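Local coordinates for heat shock protein-related protein (Deinococcus radiodurans, PDB 4FEI) that probably acts as a small heat shock protein, a stress-response chaperone that holds unfolding proteins, and is represented here by its alpha-crystallin domain, at residues Q40-G45 and R62-L67; L34-G39 and L67-P72; W5-D10 and L20-P25; P75-A80 and V89-L94. All coordinates share one frame; numbering follows the deposited sequence.

Contact 1. Residues Q40-G45 and R62-L67; sequences QLTVSG and RFVREL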
# COMPACT_ATOMS: atom_id res chain seq x y z
N GLN A 40 -12.77 20.30 -2.17
CA GLN A 40 -11.99 19.42 -1.32
C GLN A 40 -12.59 18.03 -1.36
O GLN A 40 -13.80 17.85 -1.31
CB GLN A 40 -11.93 19.89 0.15
CG GLN A 40 -11.41 21.33 0.40
CD GLN A 40 -9.90 21.41 0.74
OE1 GLN A 40 -9.21 22.37 0.33
NE2 GLN A 40 -9.40 20.44 1.51
N LEU A 41 -11.73 17.03 -1.45
CA LEU A 41 -12.14 15.67 -1.27
C LEU A 41 -11.63 15.21 0.09
O LEU A 41 -10.42 15.39 0.45
CB LEU A 41 -11.55 14.82 -2.37
CG LEU A 41 -12.10 13.47 -2.81
CD1 LEU A 41 -10.98 12.52 -2.91
CD2 LEU A 41 -13.19 12.92 -1.91
N THR A 42 -12.55 14.63 0.87
CA THR A 42 -12.17 14.07 2.17
C THR A 42 -12.24 12.58 2.09
O THR A 42 -13.25 12.03 1.69
CB THR A 42 -12.97 14.64 3.34
OG1 THR A 42 -12.88 16.08 3.31
CG2 THR A 42 -12.41 14.09 4.67
N VAL A 43 -11.12 11.93 2.43
CA VAL A 43 -11.04 10.47 2.42
C VAL A 43 -10.69 10.00 3.83
O VAL A 43 -9.75 10.54 4.46
CB VAL A 43 -9.93 9.91 1.44
CG1 VAL A 43 -10.11 8.43 1.29
CG2 VAL A 43 -10.02 10.52 0.10
N SER A 44 -11.41 8.99 4.31
CA SER A 44 -11.15 8.40 5.60
C SER A 44 -11.31 6.90 5.53
O SER A 44 -11.97 6.40 4.64
CB SER A 44 -12.06 9.02 6.68
OG SER A 44 -13.43 8.77 6.37
N GLY A 45 -10.66 6.19 6.44
CA GLY A 45 -10.77 4.75 6.55
C GLY A 45 -9.88 4.23 7.66
O GLY A 45 -9.35 5.02 8.44
N ARG A 62 -6.69 4.40 12.00
CA ARG A 62 -7.51 5.29 11.17
C ARG A 62 -6.67 6.34 10.45
O ARG A 62 -5.64 6.78 10.96
CB ARG A 62 -8.61 5.91 12.01
CG ARG A 62 -9.15 7.26 11.53
CD ARG A 62 -10.38 7.13 10.66
NE ARG A 62 -11.07 8.39 10.66
CZ ARG A 62 -12.36 8.54 10.38
NH1 ARG A 62 -13.08 7.46 10.03
NH2 ARG A 62 -12.89 9.75 10.41
N PHE A 63 -7.08 6.67 9.23
CA PHE A 63 -6.47 7.74 8.48
C PHE A 63 -7.55 8.76 8.04
O PHE A 63 -8.71 8.40 7.83
CB PHE A 63 -5.74 7.18 7.25
CG PHE A 63 -6.66 6.82 6.07
CD1 PHE A 63 -7.10 7.80 5.16
CD2 PHE A 63 -7.03 5.51 5.86
CE1 PHE A 63 -7.90 7.46 4.10
CE2 PHE A 63 -7.84 5.16 4.78
CZ PHE A 63 -8.29 6.13 3.91
N VAL A 64 -7.16 10.02 7.92
CA VAL A 64 -8.03 11.05 7.44
C VAL A 64 -7.22 11.99 6.55
O VAL A 64 -6.21 12.57 7.01
CB VAL A 64 -8.72 11.88 8.61
CG1 VAL A 64 -9.66 12.96 8.01
CG2 VAL A 64 -9.44 10.95 9.58
N ARG A 65 -7.64 12.15 5.29
CA ARG A 65 -7.03 13.14 4.39
C ARG A 65 -8.04 14.13 3.82
O ARG A 65 -9.16 13.74 3.46
CB ARG A 65 -6.22 12.48 3.27
CG ARG A 65 -5.12 11.63 3.84
CD ARG A 65 -4.00 11.53 2.96
NE ARG A 65 -3.27 12.78 2.86
CZ ARG A 65 -2.34 12.97 1.93
NH1 ARG A 65 -2.03 11.97 1.08
NH2 ARG A 65 -1.74 14.14 1.84
N GLU A 66 -7.65 15.40 3.79
CA GLU A 66 -8.43 16.48 3.19
C GLU A 66 -7.60 16.99 1.99
O GLU A 66 -6.50 17.57 2.17
CB GLU A 66 -8.69 17.57 4.21
CG GLU A 66 -9.99 18.28 4.08
CD GLU A 66 -10.37 19.08 5.34
OE1 GLU A 66 -11.51 18.86 5.88
OE2 GLU A 66 -9.55 19.95 5.78
N LEU A 67 -8.10 16.74 0.77
CA LEU A 67 -7.29 16.89 -0.44
C LEU A 67 -8.00 17.81 -1.41
O LEU A 67 -9.17 17.57 -1.77
CB LEU A 67 -7.02 15.52 -1.12
CG LEU A 67 -6.47 14.34 -0.32
CD1 LEU A 67 -6.77 13.07 -1.06
CD2 LEU A 67 -4.96 14.43 -0.00
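Arg62 and Phe63 illustrate how two successive residues of one strand can lie back over the neighbouring strand, at Ser44 and Gly45. The Arg62 chain leaves along the Gly45 carbonyl: CB and CG each stay 3.8 Å from Gly45 O, and CD comes to 3.2 Å from the same Gly45 O. A bend at chi2 (94°) then turns the chain across strand 40-45, laying the guanidinium over Ser44, whose CB sits 3.7 Å from Arg62 CZ and beneath the centre of the group. NE, NH1 and NH2 lie about equally far from that methylene, so the serine is met by its carbon rather than through a hydrogen bond.

Phe63 departs to the opposite face. With CG between the backbone N and the carbonyl carbon (chi1 79°), its ring covers the Ser44-Gly45 peptide, Phe63 CE2 lying 3.4 Å from Gly45 N; Gly45 has no side chain to hold it off. At the ring edge, Val43 CG1 meets Phe63 CE1 at 3.7 Å. Six backbone hydrogen bonds tie the strands, among them Arg65 N to Val43 O at 2.8 Å. Leu41, Val43, Phe63 and Leu67 face strand 17-23, packing on Leu20 and Leu22, while Arg65 reaches Glu57 of the second subunit in a salt bridge. Such an antiparallel pair, largely apolar on the inner face and largely polar on the outer, is characteristic of the alpha-crystallin beta-sandwich.

Contact 2. Residues L34-G39 and L67-P72; sequences LAEDGG and LAFPEP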
# COMPACT_ATOMS: atom_id res chain seq x y z
N LEU A 34 -15.85 8.61 1.57
CA LEU A 34 -15.42 9.62 0.61
C LEU A 34 -16.50 10.71 0.54
O LEU A 34 -17.67 10.41 0.31
CB LEU A 34 -15.27 9.00 -0.78
CG LEU A 34 -14.06 8.25 -1.36
CD1 LEU A 34 -12.85 9.19 -1.41
CD2 LEU A 34 -13.72 7.00 -0.63
N ALA A 35 -16.11 11.96 0.74
CA ALA A 35 -17.05 13.09 0.71
C ALA A 35 -16.43 14.29 -0.00
O ALA A 35 -15.30 14.66 0.26
CB ALA A 35 -17.52 13.47 2.14
N GLU A 36 -17.19 14.91 -0.90
CA GLU A 36 -16.70 16.07 -1.60
C GLU A 36 -17.48 17.32 -1.18
O GLU A 36 -18.68 17.38 -1.32
CB GLU A 36 -16.68 15.85 -3.13
CG GLU A 36 -18.02 15.54 -3.76
CD GLU A 36 -17.95 15.27 -5.26
OE1 GLU A 36 -17.30 16.06 -5.99
OE2 GLU A 36 -18.60 14.27 -5.71
N ASP A 37 -16.78 18.28 -0.60
CA ASP A 37 -17.38 19.51 -0.13
C ASP A 37 -16.76 20.59 -0.96
O ASP A 37 -15.66 21.08 -0.62
CB ASP A 37 -17.12 19.75 1.38
CG ASP A 37 -17.82 21.01 1.92
OD1 ASP A 37 -17.43 22.13 1.49
OD2 ASP A 37 -18.74 20.91 2.79
N GLY A 38 -17.46 20.92 -2.06
CA GLY A 38 -16.97 21.87 -3.08
C GLY A 38 -15.62 21.50 -3.74
O GLY A 38 -15.59 20.68 -4.66
N GLY A 39 -14.53 22.13 -3.27
CA GLY A 39 -13.21 22.00 -3.86
C GLY A 39 -12.23 21.16 -3.04
O GLY A 39 -11.01 21.29 -3.19
N LEU A 67 -8.10 16.74 0.77
CA LEU A 67 -7.29 16.89 -0.44
C LEU A 67 -8.00 17.81 -1.41
O LEU A 67 -9.17 17.57 -1.77
CB LEU A 67 -7.02 15.52 -1.12
CG LEU A 67 -6.47 14.34 -0.32
CD1 LEU A 67 -6.77 13.07 -1.06
CD2 LEU A 67 -4.96 14.43 -0.00
N ALA A 68 -7.31 18.88 -1.83
CA ALA A 68 -7.92 19.91 -2.70
C ALA A 68 -7.82 19.43 -4.11
O ALA A 68 -6.76 18.90 -4.51
CB ALA A 68 -7.17 21.23 -2.55
N PHE A 69 -8.90 19.59 -4.89
CA PHE A 69 -8.86 19.26 -6.33
C PHE A 69 -7.87 20.17 -7.07
O PHE A 69 -7.95 21.38 -6.95
CB PHE A 69 -10.23 19.40 -6.99
CG PHE A 69 -11.26 18.46 -6.46
CD1 PHE A 69 -12.35 18.93 -5.70
CD2 PHE A 69 -11.18 17.10 -6.74
CE1 PHE A 69 -13.31 18.04 -5.20
CE2 PHE A 69 -12.15 16.20 -6.26
CZ PHE A 69 -13.22 16.67 -5.49
N PRO A 70 -6.94 19.59 -7.83
CA PRO A 70 -5.95 20.38 -8.61
C PRO A 70 -6.64 21.10 -9.75
O PRO A 70 -6.10 22.07 -10.28
CB PRO A 70 -5.00 19.31 -9.21
CG PRO A 70 -5.26 18.06 -8.39
CD PRO A 70 -6.70 18.13 -7.95
N GLU A 71 -7.83 20.60 -10.11
CA GLU A 71 -8.63 21.10 -11.23
C GLU A 71 -10.09 21.06 -10.78
O GLU A 71 -10.50 20.09 -10.16
CB GLU A 71 -8.46 20.15 -12.41
CG GLU A 71 -8.24 20.81 -13.72
CD GLU A 71 -6.81 21.30 -13.88
OE1 GLU A 71 -6.53 22.44 -13.40
OE2 GLU A 71 -5.99 20.54 -14.49
N PRO A 72 -10.89 22.10 -11.11
CA PRO A 72 -12.33 22.06 -10.79
C PRO A 72 -13.06 20.88 -11.45
O PRO A 72 -12.82 20.57 -12.60
CB PRO A 72 -12.85 23.42 -11.28
CG PRO A 72 -11.77 23.90 -12.27
CD PRO A 72 -10.49 23.39 -11.73
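Gly39 O is approached by two neighbouring groups of the 67-72 segment, the backbone N-H of Phe69 and the CA-H of Ala68. The hydrogen bond from Phe69 N to Gly39 O is 3.2 Å long and fairly straight at hydrogen (156°), yet the donor stands above the carbonyl plane, 48° out of it, rather than on a lone pair. Ala68 CA lies 3.4 Å from Gly39 O and adds a CA-H...O contact. One carbonyl thus meets the chain just as strand 62-68 comes to its end.

Phe69 supplies most of the remaining contact. Chi1 of -64° puts CG opposite the carbonyl carbon, directing the ring along the Gly38-Gly39 backbone. Phe69 CD1 is 3.5 Å from Gly39 C, and Phe69 CE1 is 3.5 Å from Gly38 O, which lies at the ring edge near its plane. Glu36 approaches from farther off: its side chain crosses that of Phe69 at about a right angle, with OE1 4.2 Å from Phe69 CZ. Elsewhere the Phe69 ring meets Phe91 edge-to-face and packs on Leu41, so a partly exposed residue still joins the apolar interior. Ala68 O also accepts a hydrogen bond from Arg55 of the second subunit.

Gly38, with positive phi, and Gly39 occupy the turn leading into strand 40-47, their backbone angles close to those of a type II' turn. The arrangement is that of a tight beta hairpin whose turn packs on the segment through which an immunoglobulin-like sandwich passes from one sheet to the other.

Contact 3. Residues W5-D10 and L20-P25; sequences WTPAAD and LLLDVP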
# COMPACT_ATOMS: atom_id res chain seq x y z
N TRP A 5 -1.16 6.77 10.31
CA TRP A 5 -1.26 6.50 8.88
C TRP A 5 -1.70 7.73 8.09
O TRP A 5 -2.79 8.30 8.34
CB TRP A 5 -2.27 5.35 8.66
CG TRP A 5 -2.18 4.75 7.32
CD1 TRP A 5 -1.17 4.92 6.39
CD2 TRP A 5 -3.11 3.82 6.73
NE1 TRP A 5 -1.42 4.15 5.28
CE2 TRP A 5 -2.60 3.47 5.47
CE3 TRP A 5 -4.32 3.24 7.17
CZ2 TRP A 5 -3.27 2.58 4.63
CZ3 TRP A 5 -4.97 2.37 6.34
CH2 TRP A 5 -4.45 2.05 5.07
N THR A 6 -0.85 8.12 7.13
CA THR A 6 -1.16 9.10 6.10
C THR A 6 -0.88 8.46 4.73
O THR A 6 0.25 8.46 4.25
CB THR A 6 -0.38 10.43 6.32
OG1 THR A 6 -0.74 10.97 7.61
CG2 THR A 6 -0.72 11.51 5.24
N PRO A 7 -1.93 7.90 4.09
CA PRO A 7 -1.72 7.18 2.82
C PRO A 7 -1.36 8.13 1.70
O PRO A 7 -2.03 9.17 1.53
CB PRO A 7 -3.08 6.49 2.56
CG PRO A 7 -4.07 7.12 3.48
CD PRO A 7 -3.32 7.80 4.60
N ALA A 8 -0.30 7.78 0.96
CA ALA A 8 0.22 8.59 -0.13
C ALA A 8 -0.81 8.76 -1.30
O ALA A 8 -1.51 7.80 -1.67
CB ALA A 8 1.56 8.03 -0.59
N ALA A 9 -0.88 9.96 -1.87
CA ALA A 9 -1.94 10.35 -2.86
C ALA A 9 -1.35 10.94 -4.16
O ALA A 9 -0.45 11.77 -4.13
CB ALA A 9 -2.90 11.34 -2.26
N ASP A 10 -1.87 10.51 -5.29
CA ASP A 10 -1.55 11.07 -6.59
C ASP A 10 -2.82 11.66 -7.22
O ASP A 10 -3.91 11.13 -7.04
CB ASP A 10 -1.05 9.96 -7.55
CG ASP A 10 0.41 9.58 -7.32
OD1 ASP A 10 1.10 10.28 -6.54
OD2 ASP A 10 0.85 8.59 -7.93
N LEU A 20 -7.91 10.43 -8.55
CA LEU A 20 -7.15 10.40 -7.31
C LEU A 20 -6.78 8.96 -7.05
O LEU A 20 -7.64 8.10 -7.01
CB LEU A 20 -8.01 10.93 -6.16
CG LEU A 20 -7.56 11.05 -4.70
CD1 LEU A 20 -7.85 9.77 -3.95
CD2 LEU A 20 -6.09 11.45 -4.54
N LEU A 21 -5.49 8.68 -6.94
CA LEU A 21 -5.02 7.35 -6.55
C LEU A 21 -4.45 7.43 -5.14
O LEU A 21 -3.59 8.27 -4.83
CB LEU A 21 -3.95 6.83 -7.51
CG LEU A 21 -4.37 6.55 -8.95
CD1 LEU A 21 -4.05 7.71 -9.84
CD2 LEU A 21 -3.58 5.33 -9.45
N LEU A 22 -4.94 6.55 -4.28
CA LEU A 22 -4.57 6.59 -2.85
C LEU A 22 -4.07 5.21 -2.41
O LEU A 22 -4.79 4.24 -2.53
CB LEU A 22 -5.79 7.05 -2.02
CG LEU A 22 -5.52 7.48 -0.59
CD1 LEU A 22 -4.84 8.86 -0.55
CD2 LEU A 22 -6.85 7.47 0.24
N ASP A 23 -2.84 5.14 -1.92
CA ASP A 23 -2.24 3.86 -1.52
C ASP A 23 -2.82 3.45 -0.16
O ASP A 23 -2.42 4.00 0.90
CB ASP A 23 -0.71 3.95 -1.40
CG ASP A 23 -0.03 3.95 -2.74
OD1 ASP A 23 1.14 4.42 -2.80
OD2 ASP A 23 -0.62 3.47 -3.72
N VAL A 24 -3.76 2.49 -0.20
CA VAL A 24 -4.40 2.01 1.02
C VAL A 24 -4.29 0.45 1.18
O VAL A 24 -5.31 -0.25 1.18
CB VAL A 24 -5.89 2.53 1.13
CG1 VAL A 24 -5.95 4.06 1.44
CG2 VAL A 24 -6.67 2.21 -0.14
N PRO A 25 -3.07 -0.10 1.25
CA PRO A 25 -2.99 -1.57 1.38
C PRO A 25 -3.50 -2.06 2.73
O PRO A 25 -3.24 -1.40 3.74
CB PRO A 25 -1.48 -1.87 1.22
CG PRO A 25 -0.82 -0.66 1.68
CD PRO A 25 -1.73 0.51 1.29
O HOH W 1 -0.42 3.80 2.49
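The Trp5 indole lies obliquely against the Val24-Pro25 backbone, Trp5 CZ2 3.8 Å from Val24 CA and CH2 near Pro25 O, with Pro7 CD over one of its faces, offset toward the rim. At the indole edge, in plane, a water accepts from Trp5 NE1 at 3.0 Å and donates to Asp23 O, so a polar N-H in a buried setting is bridged to the facing chain. Elsewhere Phe63 packs edge-to-face with the indole, and Arg47 of the same chain makes a cation-pi contact with it.

Pro7 presses CB to 3.1 Å from Asp23 O and also touches Val24 CG1. Leu22 holds its CG anti to the backbone N (chi1 -166°), which brings CD1 to 3.6 Å from Ala9 CB; Ala9 CB also touches Leu20 CD2. Beside these side chains the hairpin begins: Asp23 N bonds to Ala8 O at 3.0 Å in a nearly straight line (171°), and Asp10 and Leu21 exchange two backbone bonds.

The carboxylates of Asp10 and Asp23 find their partners on the second subunit: Asp23 forms salt bridges to Arg47 and Arg58 of that subunit, and Asp10 to the same Arg58, while the Asp10 backbone continues the sheet with a strand of that subunit. Such pairing is characteristic of the strand-exchange dimer of bacterial and plant small heat shock proteins.

Contact 4. Residues P75-A80 and V89-L94; sequences PASGVA and VRFEKL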
# COMPACT_ATOMS: atom_id res chain seq x y z
N PRO A 75 -19.86 18.76 -9.89
CA PRO A 75 -20.40 18.29 -8.62
C PRO A 75 -21.02 16.89 -8.71
O PRO A 75 -21.71 16.58 -9.69
CB PRO A 75 -21.47 19.34 -8.29
CG PRO A 75 -21.81 20.01 -9.62
CD PRO A 75 -20.48 20.04 -10.32
N ALA A 76 -20.79 16.06 -7.70
CA ALA A 76 -21.45 14.75 -7.55
C ALA A 76 -21.10 13.73 -8.63
O ALA A 76 -21.85 12.78 -8.88
CB ALA A 76 -22.98 14.89 -7.39
N SER A 77 -19.95 13.90 -9.26
CA SER A 77 -19.49 12.99 -10.29
C SER A 77 -18.50 11.95 -9.82
O SER A 77 -18.03 11.14 -10.63
CB SER A 77 -18.87 13.80 -11.43
OG SER A 77 -17.75 14.52 -10.98
N GLY A 78 -18.17 11.93 -8.54
CA GLY A 78 -17.12 11.03 -8.05
C GLY A 78 -17.51 9.56 -7.94
O GLY A 78 -18.56 9.23 -7.37
N VAL A 79 -16.66 8.69 -8.48
CA VAL A 79 -16.84 7.23 -8.46
C VAL A 79 -15.54 6.56 -7.98
O VAL A 79 -14.48 6.77 -8.57
CB VAL A 79 -17.21 6.68 -9.88
CG1 VAL A 79 -17.35 5.14 -9.86
CG2 VAL A 79 -18.50 7.36 -10.43
N ALA A 80 -15.64 5.74 -6.93
CA ALA A 80 -14.46 5.17 -6.28
C ALA A 80 -14.37 3.67 -6.47
O ALA A 80 -15.36 2.97 -6.41
CB ALA A 80 -14.43 5.50 -4.82
N VAL A 89 -10.24 7.03 -7.29
CA VAL A 89 -11.44 7.84 -7.31
C VAL A 89 -11.45 8.76 -8.55
O VAL A 89 -10.59 9.59 -8.70
CB VAL A 89 -11.56 8.75 -6.02
CG1 VAL A 89 -13.01 9.37 -5.91
CG2 VAL A 89 -11.15 7.98 -4.74
N ARG A 90 -12.47 8.63 -9.38
CA ARG A 90 -12.53 9.31 -10.64
C ARG A 90 -13.62 10.42 -10.64
O ARG A 90 -14.77 10.18 -10.25
CB ARG A 90 -12.81 8.28 -11.72
CG ARG A 90 -12.53 8.73 -13.10
CD ARG A 90 -12.18 7.51 -13.98
NE ARG A 90 -11.55 7.95 -15.21
CZ ARG A 90 -11.00 7.13 -16.10
NH1 ARG A 90 -10.45 7.64 -17.19
NH2 ARG A 90 -10.99 5.81 -15.89
N PHE A 91 -13.25 11.62 -11.11
CA PHE A 91 -14.15 12.74 -11.15
C PHE A 91 -14.12 13.30 -12.57
O PHE A 91 -13.06 13.29 -13.23
CB PHE A 91 -13.71 13.87 -10.20
CG PHE A 91 -13.63 13.48 -8.75
CD1 PHE A 91 -14.72 13.65 -7.91
CD2 PHE A 91 -12.43 12.96 -8.20
CE1 PHE A 91 -14.65 13.30 -6.55
CE2 PHE A 91 -12.35 12.60 -6.86
CZ PHE A 91 -13.48 12.79 -6.03
N GLU A 92 -15.26 13.80 -13.05
CA GLU A 92 -15.24 14.42 -14.36
C GLU A 92 -14.94 15.90 -14.23
O GLU A 92 -15.51 16.57 -13.39
CB GLU A 92 -16.49 14.11 -15.22
CG GLU A 92 -17.77 14.49 -14.65
CD GLU A 92 -18.95 14.07 -15.55
OE1 GLU A 92 -19.03 14.56 -16.71
OE2 GLU A 92 -19.80 13.28 -15.07
N LYS A 93 -14.02 16.38 -15.05
CA LYS A 93 -13.59 17.78 -15.03
C LYS A 93 -14.67 18.70 -15.58
O LYS A 93 -15.48 18.33 -16.43
CB LYS A 93 -12.29 17.94 -15.82
CG LYS A 93 -11.06 17.47 -15.06
CD LYS A 93 -9.94 16.94 -15.97
CE LYS A 93 -9.19 18.03 -16.67
NZ LYS A 93 -7.93 17.43 -17.28
N LEU A 94 -14.68 19.92 -15.05
CA LEU A 94 -15.52 21.00 -15.53
C LEU A 94 -15.09 21.46 -16.94
O LEU A 94 -15.92 21.76 -17.79
CB LEU A 94 -15.36 22.16 -14.56
CG LEU A 94 -16.63 22.89 -14.18
CD1 LEU A 94 -17.38 22.02 -13.20
CD2 LEU A 94 -16.29 24.29 -13.58
O HOH W 2 -16.30 10.25 -12.60
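The beta hairpin of strands 79-83 and 86-92 begins here, at the open end where the chain enters and leaves it. Val79 and Arg90 form its hydrogen-bonded pair, Arg90 N to Val79 O at 2.9 Å and Val79 N to Arg90 O at 3.0 Å. Arg90 O collects more than that bond: Gly78 CA adds a CA-H...O contact at 3.3 Å, and a water lying 2.8 Å from Ser77 O donates to it and, weakly, to Arg90 O. The water thereby bridges two acceptor carbonyls that stand close together without bonding.

Within the alpha-crystallin fold, strand 79-83 is an outermost strand of its sheet in this chain; in relatives the groove beside the equivalent strand receives a C-terminal motif of another subunit. On the adjacent strand, Val89 CG2 touches Ala80 CB, and the Phe91 ring comes obliquely to Gly78, with Phe91 CD1 3.6 Å from Gly78 CA.

Just before the strand, the Ser77 side chain extends the pairing by a weak bond. Its OG, set between the backbone N and the carbonyl carbon (chi1 62°), accepts from Glu92 N at 3.3 Å while also hydrogen-bonding to Arg74 O. Glu92 keeps its CG in the like rotamer (chi1 58°), which lays Glu92 CG 3.5 Å from Ser77 CB, its chain then running extended to a carboxylate that has a long, weak ion pair with Arg74.

Contact 3 is the buried one of the four, contacts 1 and 4 are partly buried, and contact 2 lies at the surface. Contacts 1 and 2 belong to the same three-stranded sheet and share Leu67; contacts 3 and 4 belong to the facing sheet, joined through Leu20 N and Val89 O. A regular backbone ladder dominates contact 1, whereas contact 2 has a single cross-segment hydrogen bond and relies on Phe69. Each of contacts 3 and 4 adds a bridging water to short ladders. Between the sheets, Leu41 packs on Phe91, linking contacts 1 and 4. Charged chemistry toward the second subunit concentrates at contact 3, while the segments of contact 4 touch no other chain of the assembly.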